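Proline iminopeptidase-related protein (Thermus thermophilus, PDB 2YYS) is of unknown function but belongs to the S33 family of alpha/beta hydrolases, related to proline iminopeptidases, and may act as a peptidase. Local coordinates at residues Gln47-Gly52 against Glu263-Ala268; Phe97-His102 against Leu110-Arg115; Lys155-Arg160 against Lys164-Arg169. One frame throughout, in Å; residues are numbered along the deposited sequence.

Contact 1: Gln47-Gly52 against Glu263-Ala268; sequences QDYLEG and EAFEEA
Tyr49 and Glu266 meet through different first torsions: the tyrosine sets its ring beside its own backbone N, with CG anti to the carbonyl carbon (chi1 -49°), while the glutamate sends CG anti to its N (chi1 165°) and runs on extended. Tyr49, whose CB heads toward helix 262-274, thereby brings its ring to the aliphatic part of the glutamate, with CE1 of Tyr49 3.6 Å from CG of Glu266. The two side chains cross at about a right angle, and the phenol plane is turned 50° from the carboxylate. At the tip, OH of Tyr49 lies 3.7 Å from CB of Glu266, a van der Waals approach. The other ortho carbon of the phenol, CE2 of Tyr49, comes 4.0 Å from CD2 of Phe265, arriving at the edge of the phenylalanine ring and near its plane. Phe265 itself is buried against Leu224 and Leu250 of the central sheet, Phe269, one turn on, also touches Tyr49, and OE2 of Glu266 has a long, weak ion pair with Lys270. Replacing Tyr49 by an alanine would probably open a gap beside the edge of Phe265 and take from the methylenes of Glu266 the ring they rest against. The loop between helix 40-46 and strand 54-58 is thus joined to helix 262-274 by van der Waals contacts, the glutamate lending its methylenes rather than its charge.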
loop_
_atom_site.group_PDB
_atom_site.type_symbol
_atom_site.label_atom_id
_atom_site.label_comp_id
_atom_site.label_asym_id
_atom_site.label_seq_id
_atom_site.Cartn_x
_atom_site.Cartn_y
_atom_site.Cartn_z
ATOM N N GLN A 47 13.471 0.933 -4.316
ATOM C CA GLN A 47 14.724 0.305 -3.876
ATOM C C GLN A 47 15.956 1.215 -4.007
ATOM O O GLN A 47 16.856 1.126 -3.193
ATOM C CB GLN A 47 14.970 -1.049 -4.584
ATOM C CG GLN A 47 15.302 -0.926 -6.093
ATOM C CD GLN A 47 15.388 -2.271 -6.857
ATOM O OE1 GLN A 47 15.557 -3.338 -6.266
ATOM N NE2 GLN A 47 15.277 -2.198 -8.180
ATOM N N ASP A 48 15.985 2.084 -5.014
ATOM C CA ASP A 48 17.121 2.999 -5.222
ATOM C C ASP A 48 17.357 3.956 -4.048
ATOM O O ASP A 48 18.464 4.461 -3.869
ATOM C CB ASP A 48 16.920 3.851 -6.483
ATOM C CG ASP A 48 17.021 3.055 -7.769
ATOM O OD1 ASP A 48 17.632 1.957 -7.795
ATOM O OD2 ASP A 48 16.505 3.477 -8.818
ATOM N N TYR A 49 16.310 4.216 -3.267
ATOM C CA TYR A 49 16.398 5.126 -2.125
ATOM C C TYR A 49 16.637 4.414 -0.798
ATOM O O TYR A 49 16.760 5.066 0.228
ATOM C CB TYR A 49 15.121 5.966 -2.064
ATOM C CG TYR A 49 14.790 6.577 -3.408
ATOM C CD1 TYR A 49 15.657 7.496 -4.004
ATOM C CD2 TYR A 49 13.645 6.210 -4.105
ATOM C CE1 TYR A 49 15.376 8.053 -5.246
ATOM C CE2 TYR A 49 13.351 6.764 -5.361
ATOM C CZ TYR A 49 14.218 7.688 -5.919
ATOM O OH TYR A 49 13.934 8.239 -7.152
ATOM N N LEU A 50 16.749 3.087 -0.823
ATOM C CA LEU A 50 16.695 2.278 0.397
ATOM C C LEU A 50 17.965 1.464 0.683
ATOM O O LEU A 50 17.931 0.478 1.426
ATOM C CB LEU A 50 15.477 1.347 0.328
ATOM C CG LEU A 50 14.107 2.029 0.322
ATOM C CD1 LEU A 50 13.005 0.979 0.294
ATOM C CD2 LEU A 50 13.903 2.973 1.509
ATOM N N GLU A 51 19.090 1.862 0.103
ATOM C CA GLU A 51 20.339 1.162 0.384
ATOM C C GLU A 51 20.724 1.472 1.832
ATOM O O GLU A 51 20.445 2.561 2.339
ATOM C CB GLU A 51 21.428 1.558 -0.617
ATOM C CG GLU A 51 21.238 0.859 -1.969
ATOM C CD GLU A 51 22.120 1.421 -3.080
ATOM O OE1 GLU A 51 23.166 2.038 -2.764
ATOM O OE2 GLU A 51 21.765 1.240 -4.272
ATOM N N GLY A 52 21.294 0.505 2.531
ATOM C CA GLY A 52 21.513 0.690 3.960
ATOM C C GLY A 52 20.261 0.549 4.835
ATOM O O GLY A 52 20.306 0.822 6.041
ATOM N N GLU A 263 11.735 12.956 -9.787
ATOM C CA GLU A 263 12.523 13.959 -9.080
ATOM C C GLU A 263 11.839 14.488 -7.810
ATOM O O GLU A 263 12.436 14.525 -6.737
ATOM C CB GLU A 263 12.893 15.113 -10.041
ATOM C CG GLU A 263 11.728 16.003 -10.542
ATOM C CD GLU A 263 10.630 15.279 -11.363
ATOM O OE1 GLU A 263 10.946 14.684 -12.435
ATOM O OE2 GLU A 263 9.439 15.328 -10.945
ATOM N N ALA A 264 10.579 14.882 -7.934
ATOM C CA ALA A 264 9.829 15.368 -6.791
ATOM C C ALA A 264 9.681 14.239 -5.762
ATOM O O ALA A 264 9.734 14.497 -4.570
ATOM C CB ALA A 264 8.470 15.887 -7.219
ATOM N N PHE A 265 9.537 12.996 -6.233
ATOM C CA PHE A 265 9.346 11.862 -5.337
ATOM C C PHE A 265 10.610 11.596 -4.543
ATOM O O PHE A 265 10.558 11.375 -3.340
ATOM C CB PHE A 265 8.938 10.592 -6.074
ATOM C CG PHE A 265 8.752 9.413 -5.156
ATOM C CD1 PHE A 265 7.559 9.234 -4.480
ATOM C CD2 PHE A 265 9.791 8.523 -4.926
ATOM C CE1 PHE A 265 7.394 8.174 -3.622
ATOM C CE2 PHE A 265 9.627 7.449 -4.069
ATOM C CZ PHE A 265 8.426 7.277 -3.413
ATOM N N GLU A 266 11.745 11.631 -5.228
ATOM C CA GLU A 266 13.031 11.381 -4.595
ATOM C C GLU A 266 13.226 12.345 -3.436
ATOM O O GLU A 266 13.626 11.949 -2.351
ATOM C CB GLU A 266 14.164 11.555 -5.602
ATOM C CG GLU A 266 15.538 11.676 -4.948
ATOM C CD GLU A 266 16.684 11.570 -5.935
ATOM O OE1 GLU A 266 16.527 11.979 -7.093
ATOM O OE2 GLU A 266 17.755 11.088 -5.538
ATOM N N GLU A 267 12.956 13.622 -3.686
ATOM C CA GLU A 267 13.090 14.648 -2.659
ATOM C C GLU A 267 12.143 14.379 -1.471
ATOM O O GLU A 267 12.571 14.402 -0.319
ATOM C CB GLU A 267 12.833 16.034 -3.274
ATOM C CG GLU A 267 12.631 17.177 -2.285
ATOM C CD GLU A 267 12.374 18.515 -2.985
ATOM O OE1 GLU A 267 11.393 18.630 -3.773
ATOM O OE2 GLU A 267 13.160 19.455 -2.747
ATOM N N ALA A 268 10.870 14.118 -1.752
ATOM C CA ALA A 268 9.890 13.907 -0.687
ATOM C C ALA A 268 10.151 12.605 0.064
ATOM O O ALA A 268 10.013 12.553 1.276
ATOM C CB ALA A 268 8.479 13.922 -1.242
#

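Contact 2: Phe97-His102 against Leu110-Arg115; sequences FGLLAH and LEVLRR
Leu99 on strand 97-102 points its CB toward helix 105-115, and its side chain can be followed outward onto Val112 and Leu113. From CB the chain turns back beside the backbone N, CG lying anti to the carbonyl carbon (chi1 -62°), and CG then forks. Branch CD1 does the touching: it lies 3.8 Å from CG1 of Val112 and 4.1 Å from CG of Leu113, so one methyl meets two successive residues of the helix. The leucine crosses the valine obliquely. Val112 turns CG1 anti to its own N, and the same methyl is also approached by the ring of Phe97: CE1 of Phe97 stands 4.2 Å away from CG1 of Val112, which sits at the ring edge near its plane. Two side chains of the strand, two residues apart, therefore converge at their ends on one valine methyl.

Along the helix, Arg114 grips Glu111 side-on: its NE donates to OE2 of Glu111 over 2.9 Å, in an almost straight bond of 175°, and its NH2 donates to OE1 of Glu111 over 2.9 Å, at that oxygen's syn lone pair. Both carboxylate oxygens lie close to the guanidinium plane, and OE2 is also hydrogen-bonded to Tyr210.

In alpha/beta hydrolases the nucleophile elbow is usually found at the turn between this strand and helix. The axes of segments 97-102 and 110-115 run nearly antiparallel, 9.9 Å apart at 157°, as the first half of the beta-alpha-beta unit that continues into strand 119-125. Ala119 of that strand meets both Val112 and Leu113, Phe29 and Leu31 of strand 27-31 touch Leu99, and Val82 of helix 78-91 packs on Val112.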
loop_
_atom_site.group_PDB
_atom_site.type_symbol
_atom_site.label_atom_id
_atom_site.label_comp_id
_atom_site.label_asym_id
_atom_site.label_seq_id
_atom_site.Cartn_x
_atom_site.Cartn_y
_atom_site.Cartn_z
ATOM N N PHE A 97 10.969 -2.599 13.507
ATOM C CA PHE A 97 10.991 -2.277 12.078
ATOM C C PHE A 97 10.076 -1.101 11.779
ATOM O O PHE A 97 9.128 -0.874 12.504
ATOM C CB PHE A 97 10.529 -3.490 11.273
ATOM C CG PHE A 97 9.209 -4.034 11.726
ATOM C CD1 PHE A 97 8.029 -3.501 11.242
ATOM C CD2 PHE A 97 9.149 -5.070 12.649
ATOM C CE1 PHE A 97 6.811 -3.988 11.661
ATOM C CE2 PHE A 97 7.937 -5.573 13.064
ATOM C CZ PHE A 97 6.760 -5.020 12.581
ATOM N N GLY A 98 10.376 -0.359 10.716
ATOM C CA GLY A 98 9.428 0.579 10.129
ATOM C C GLY A 98 8.613 -0.040 9.007
ATOM O O GLY A 98 8.820 -1.195 8.613
ATOM N N LEU A 99 7.677 0.745 8.494
ATOM C CA LEU A 99 6.778 0.303 7.446
ATOM C C LEU A 99 6.759 1.288 6.286
ATOM O O LEU A 99 6.768 2.499 6.490
ATOM C CB LEU A 99 5.371 0.175 8.001
ATOM C CG LEU A 99 5.191 -0.855 9.115
ATOM C CD1 LEU A 99 3.970 -0.547 9.934
ATOM C CD2 LEU A 99 5.069 -2.240 8.545
ATOM N N LEU A 100 6.730 0.744 5.075
ATOM C CA LEU A 100 6.406 1.474 3.859
ATOM C C LEU A 100 5.152 0.841 3.292
ATOM O O LEU A 100 5.138 -0.365 3.052
ATOM C CB LEU A 100 7.526 1.357 2.831
ATOM C CG LEU A 100 8.950 1.664 3.269
ATOM C CD1 LEU A 100 9.900 1.419 2.100
ATOM C CD2 LEU A 100 9.092 3.088 3.766
ATOM N N ALA A 101 4.107 1.641 3.075
ATOM C CA ALA A 101 2.831 1.154 2.564
ATOM C C ALA A 101 2.390 1.910 1.318
ATOM O O ALA A 101 2.733 3.078 1.135
ATOM C CB ALA A 101 1.758 1.285 3.627
ATOM N N HIS A 102 1.598 1.248 0.480
ATOM C CA HIS A 102 1.029 1.858 -0.708
ATOM C C HIS A 102 -0.438 1.447 -0.857
ATOM O O HIS A 102 -0.783 0.277 -0.729
ATOM C CB HIS A 102 1.828 1.446 -1.941
ATOM C CG HIS A 102 1.357 2.091 -3.206
ATOM N ND1 HIS A 102 0.896 1.362 -4.277
ATOM C CD2 HIS A 102 1.274 3.393 -3.570
ATOM C CE1 HIS A 102 0.554 2.187 -5.251
ATOM N NE2 HIS A 102 0.782 3.425 -4.852
ATOM N N LEU A 110 -1.310 0.900 9.375
ATOM C CA LEU A 110 -1.892 1.597 10.517
ATOM C C LEU A 110 -2.369 0.624 11.589
ATOM O O LEU A 110 -2.188 0.879 12.769
ATOM C CB LEU A 110 -3.034 2.507 10.068
ATOM C CG LEU A 110 -2.510 3.670 9.226
ATOM C CD1 LEU A 110 -3.597 4.243 8.345
ATOM C CD2 LEU A 110 -1.916 4.744 10.120
ATOM N N GLU A 111 -2.945 -0.502 11.182
ATOM C CA GLU A 111 -3.320 -1.542 12.133
ATOM C C GLU A 111 -2.104 -2.221 12.768
ATOM O O GLU A 111 -2.142 -2.555 13.949
ATOM C CB GLU A 111 -4.230 -2.579 11.484
ATOM C CG GLU A 111 -5.669 -2.118 11.417
ATOM C CD GLU A 111 -6.274 -1.990 12.801
ATOM O OE1 GLU A 111 -6.511 -3.044 13.442
ATOM O OE2 GLU A 111 -6.466 -0.838 13.258
ATOM N N VAL A 112 -1.032 -2.412 12.000
ATOM C CA VAL A 112 0.218 -2.929 12.567
ATOM C C VAL A 112 0.750 -1.952 13.624
ATOM O O VAL A 112 1.099 -2.358 14.721
ATOM C CB VAL A 112 1.284 -3.188 11.486
ATOM C CG1 VAL A 112 2.663 -3.371 12.108
ATOM C CG2 VAL A 112 0.931 -4.408 10.656
ATOM N N LEU A 113 0.813 -0.668 13.295
ATOM C CA LEU A 113 1.245 0.343 14.268
ATOM C C LEU A 113 0.377 0.355 15.525
ATOM O O LEU A 113 0.886 0.415 16.636
ATOM C CB LEU A 113 1.238 1.734 13.647
ATOM C CG LEU A 113 2.373 2.062 12.685
ATOM C CD1 LEU A 113 1.988 3.281 11.859
ATOM C CD2 LEU A 113 3.658 2.305 13.423
ATOM N N ARG A 114 -0.933 0.285 15.352
ATOM C CA ARG A 114 -1.844 0.401 16.478
ATOM C C ARG A 114 -1.664 -0.765 17.446
ATOM O O ARG A 114 -1.638 -0.572 18.662
ATOM C CB ARG A 114 -3.284 0.457 15.984
ATOM C CG ARG A 114 -4.297 0.793 17.074
ATOM C CD ARG A 114 -5.734 0.789 16.602
ATOM N NE ARG A 114 -6.169 -0.520 16.118
ATOM C CZ ARG A 114 -6.508 -1.568 16.878
ATOM N NH1 ARG A 114 -6.476 -1.504 18.205
ATOM N NH2 ARG A 114 -6.893 -2.695 16.306
ATOM N N ARG A 115 -1.509 -1.966 16.899
ATOM C CA ARG A 115 -1.458 -3.176 17.710
ATOM C C ARG A 115 -0.055 -3.535 18.178
ATOM O O ARG A 115 0.092 -4.286 19.129
ATOM C CB ARG A 115 -2.057 -4.359 16.941
ATOM C CG ARG A 115 -3.518 -4.152 16.612
ATOM C CD ARG A 115 -4.131 -5.218 15.752
ATOM N NE ARG A 115 -3.906 -6.536 16.317
ATOM C CZ ARG A 115 -4.126 -7.678 15.687
ATOM N NH1 ARG A 115 -4.587 -7.695 14.442
ATOM N NH2 ARG A 115 -3.884 -8.820 16.314
#

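Contact 3: Lys155-Arg160 against Lys164-Arg169; sequences KEALKR and KALFDR
Two consecutive helices joined by a very short link meet here, helix 150-160 and helix 163-171, in the helical stretch between strands 119-125 and 221-226 that is probably the cap usual in this family; the contact lies where Leu166 of the second meets Ala157 and Leu158 of the first. Leu166 directs its CB toward the first helix and places CG beside its own backbone N, anti to the carbonyl carbon (chi1 -68°). Its CD1 then stands 3.8 Å from CB of Ala157 and also lies 3.9 Å from the carbonyl O of Ala157, a carbon-to-oxygen packing contact. Leu158 reaches in with its tip, CD2 of Leu158 coming 4.1 Å from CD1 of Leu166 as the two leucines cross at a slant. One methyl of Leu166 thus serves both partners, while Leu138 of helix 131-141 and Ala142 also touch this leucine.

Charged pairs run along each helix instead of between them. Glu156 takes two lysines on a single oxygen: NZ of Lys155 is 3.1 Å from OE2 of Glu156, nearly in line with the C-O bond, and NZ of Lys159 is 2.9 Å from OE2 of Glu156, on the syn side. On the second helix NZ of Lys164 lies 2.8 Å from OD2 of Asp168, at its syn lone pair, and has a second acidic partner in Glu182 of helix 175-187.

The chemistry is accordingly divided: aliphatic groups join the two helices, and salt bridges run within each, between residues adjacent or three or four apart. Sharing OE2 of Glu156 between two ammonium groups probably favours its ionised form.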
loop_
_atom_site.group_PDB
_atom_site.type_symbol
_atom_site.label_atom_id
_atom_site.label_comp_id
_atom_site.label_asym_id
_atom_site.label_seq_id
_atom_site.Cartn_x
_atom_site.Cartn_y
_atom_site.Cartn_z
ATOM N N LYS A 155 -21.092 -1.152 -8.285
ATOM C CA LYS A 155 -21.858 -1.945 -9.241
ATOM C C LYS A 155 -22.347 -1.086 -10.409
ATOM O O LYS A 155 -22.243 -1.488 -11.555
ATOM C CB LYS A 155 -23.042 -2.635 -8.534
ATOM C CG LYS A 155 -24.038 -3.347 -9.474
ATOM C CD LYS A 155 -25.004 -4.290 -8.723
ATOM C CE LYS A 155 -26.071 -3.525 -7.921
ATOM N NZ LYS A 155 -26.991 -2.700 -8.766
ATOM N N GLU A 156 -22.865 0.100 -10.113
ATOM C CA GLU A 156 -23.379 0.996 -11.148
ATOM C C GLU A 156 -22.273 1.585 -12.044
ATOM O O GLU A 156 -22.483 1.797 -13.237
ATOM C CB GLU A 156 -24.217 2.116 -10.514
ATOM C CG GLU A 156 -25.511 1.623 -9.862
ATOM C CD GLU A 156 -26.437 0.922 -10.843
ATOM O OE1 GLU A 156 -26.767 1.535 -11.877
ATOM O OE2 GLU A 156 -26.824 -0.240 -10.580
ATOM N N ALA A 157 -21.110 1.852 -11.457
ATOM C CA ALA A 157 -19.944 2.298 -12.206
ATOM C C ALA A 157 -19.493 1.219 -13.190
ATOM O O ALA A 157 -19.185 1.527 -14.340
ATOM C CB ALA A 157 -18.811 2.645 -11.270
ATOM N N LEU A 158 -19.485 -0.038 -12.729
ATOM C CA LEU A 158 -18.978 -1.166 -13.509
ATOM C C LEU A 158 -19.957 -1.628 -14.584
ATOM O O LEU A 158 -19.574 -2.366 -15.484
ATOM C CB LEU A 158 -18.580 -2.330 -12.592
ATOM C CG LEU A 158 -17.434 -2.075 -11.589
ATOM C CD1 LEU A 158 -16.857 -3.389 -11.032
ATOM C CD2 LEU A 158 -16.310 -1.213 -12.168
ATOM N N LYS A 159 -21.207 -1.181 -14.503
ATOM C CA LYS A 159 -22.158 -1.378 -15.593
ATOM C C LYS A 159 -21.797 -0.482 -16.778
ATOM O O LYS A 159 -22.018 -0.856 -17.928
ATOM C CB LYS A 159 -23.588 -1.060 -15.138
ATOM C CG LYS A 159 -24.275 -2.175 -14.347
ATOM C CD LYS A 159 -25.775 -1.871 -14.169
ATOM C CE LYS A 159 -26.412 -2.708 -13.058
ATOM N NZ LYS A 159 -27.686 -2.087 -12.579
ATOM N N ARG A 160 -21.260 0.703 -16.491
ATOM C CA ARG A 160 -20.942 1.684 -17.532
ATOM C C ARG A 160 -19.573 1.450 -18.163
ATOM O O ARG A 160 -19.416 1.579 -19.374
ATOM C CB ARG A 160 -21.039 3.106 -16.966
ATOM C CG ARG A 160 -22.471 3.512 -16.629
ATOM C CD ARG A 160 -22.685 5.007 -16.424
ATOM N NE ARG A 160 -23.371 5.644 -17.550
ATOM C CZ ARG A 160 -23.594 6.958 -17.676
ATOM N NH1 ARG A 160 -23.200 7.819 -16.744
ATOM N NH2 ARG A 160 -24.218 7.416 -18.758
ATOM N N LYS A 164 -10.756 -1.651 -15.014
ATOM C CA LYS A 164 -9.434 -1.189 -15.447
ATOM C C LYS A 164 -9.493 0.221 -16.045
ATOM O O LYS A 164 -8.649 1.056 -15.738
ATOM C CB LYS A 164 -8.803 -2.152 -16.452
ATOM C CG LYS A 164 -7.405 -1.728 -16.923
ATOM C CD LYS A 164 -6.819 -2.715 -17.939
ATOM C CE LYS A 164 -5.358 -2.377 -18.284
ATOM N NZ LYS A 164 -5.189 -1.060 -18.975
ATOM N N ALA A 165 -10.485 0.478 -16.897
ATOM C CA ALA A 165 -10.643 1.797 -17.501
ATOM C C ALA A 165 -10.879 2.894 -16.449
ATOM O O ALA A 165 -10.331 3.988 -16.554
ATOM C CB ALA A 165 -11.785 1.785 -18.535
ATOM N N LEU A 166 -11.690 2.604 -15.435
ATOM C CA LEU A 166 -11.974 3.594 -14.404
ATOM C C LEU A 166 -10.764 3.815 -13.503
ATOM O O LEU A 166 -10.388 4.946 -13.239
ATOM C CB LEU A 166 -13.179 3.180 -13.569
ATOM C CG LEU A 166 -14.530 3.181 -14.279
ATOM C CD1 LEU A 166 -15.587 2.600 -13.351
ATOM C CD2 LEU A 166 -14.944 4.563 -14.731
ATOM N N PHE A 167 -10.161 2.736 -13.020
ATOM C CA PHE A 167 -8.989 2.864 -12.152
ATOM C C PHE A 167 -7.823 3.521 -12.898
ATOM O O PHE A 167 -7.088 4.296 -12.308
ATOM C CB PHE A 167 -8.573 1.511 -11.544
ATOM C CG PHE A 167 -9.344 1.136 -10.294
ATOM C CD1 PHE A 167 -9.129 1.807 -9.093
ATOM C CD2 PHE A 167 -10.284 0.117 -10.320
ATOM C CE1 PHE A 167 -9.842 1.465 -7.943
ATOM C CE2 PHE A 167 -10.996 -0.230 -9.176
ATOM C CZ PHE A 167 -10.776 0.441 -7.989
ATOM N N ASP A 168 -7.679 3.245 -14.196
ATOM C CA ASP A 168 -6.588 3.824 -14.992
ATOM C C ASP A 168 -6.714 5.359 -15.035
ATOM O O ASP A 168 -5.721 6.083 -14.932
ATOM C CB ASP A 168 -6.596 3.290 -16.439
ATOM C CG ASP A 168 -5.903 1.918 -16.600
ATOM O OD1 ASP A 168 -5.341 1.359 -15.627
ATOM O OD2 ASP A 168 -5.881 1.328 -17.712
ATOM N N ARG A 169 -7.947 5.836 -15.174
ATOM C CA ARG A 169 -8.227 7.273 -15.202
ATOM C C ARG A 169 -7.878 7.944 -13.868
ATOM O O ARG A 169 -7.248 9.009 -13.833
ATOM C CB ARG A 169 -9.699 7.509 -15.539
ATOM C CG ARG A 169 -9.961 8.753 -16.332
ATOM C CD ARG A 169 -11.401 8.852 -16.867
ATOM N NE ARG A 169 -11.642 7.770 -17.807
ATOM C CZ ARG A 169 -12.761 7.063 -17.913
ATOM N NH1 ARG A 169 -13.829 7.299 -17.155
ATOM N NH2 ARG A 169 -12.805 6.102 -18.816
#

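In the fold
Contact 1 runs from an early loop to helix 262-274 and encloses both others along the chain, contact 2 before contact 3. Contacts 1 and 2 belong to the alpha/beta core: their centres are 19 Å apart, and they touch where CD1 of Leu50 meets CD1 of Leu100 at 3.6 Å, linking the loop after helix 40-46 to a central strand. Contact 3 lies among the helices between strands 119-125 and 221-226, probably the cap. Its centre is about 30 Å from that of contact 2, across the chain's centre, and 32 Å from that of contact 1. Contact 1 thus ties distant parts of the core, whereas contacts 2 and 3 join near neighbours in sequence.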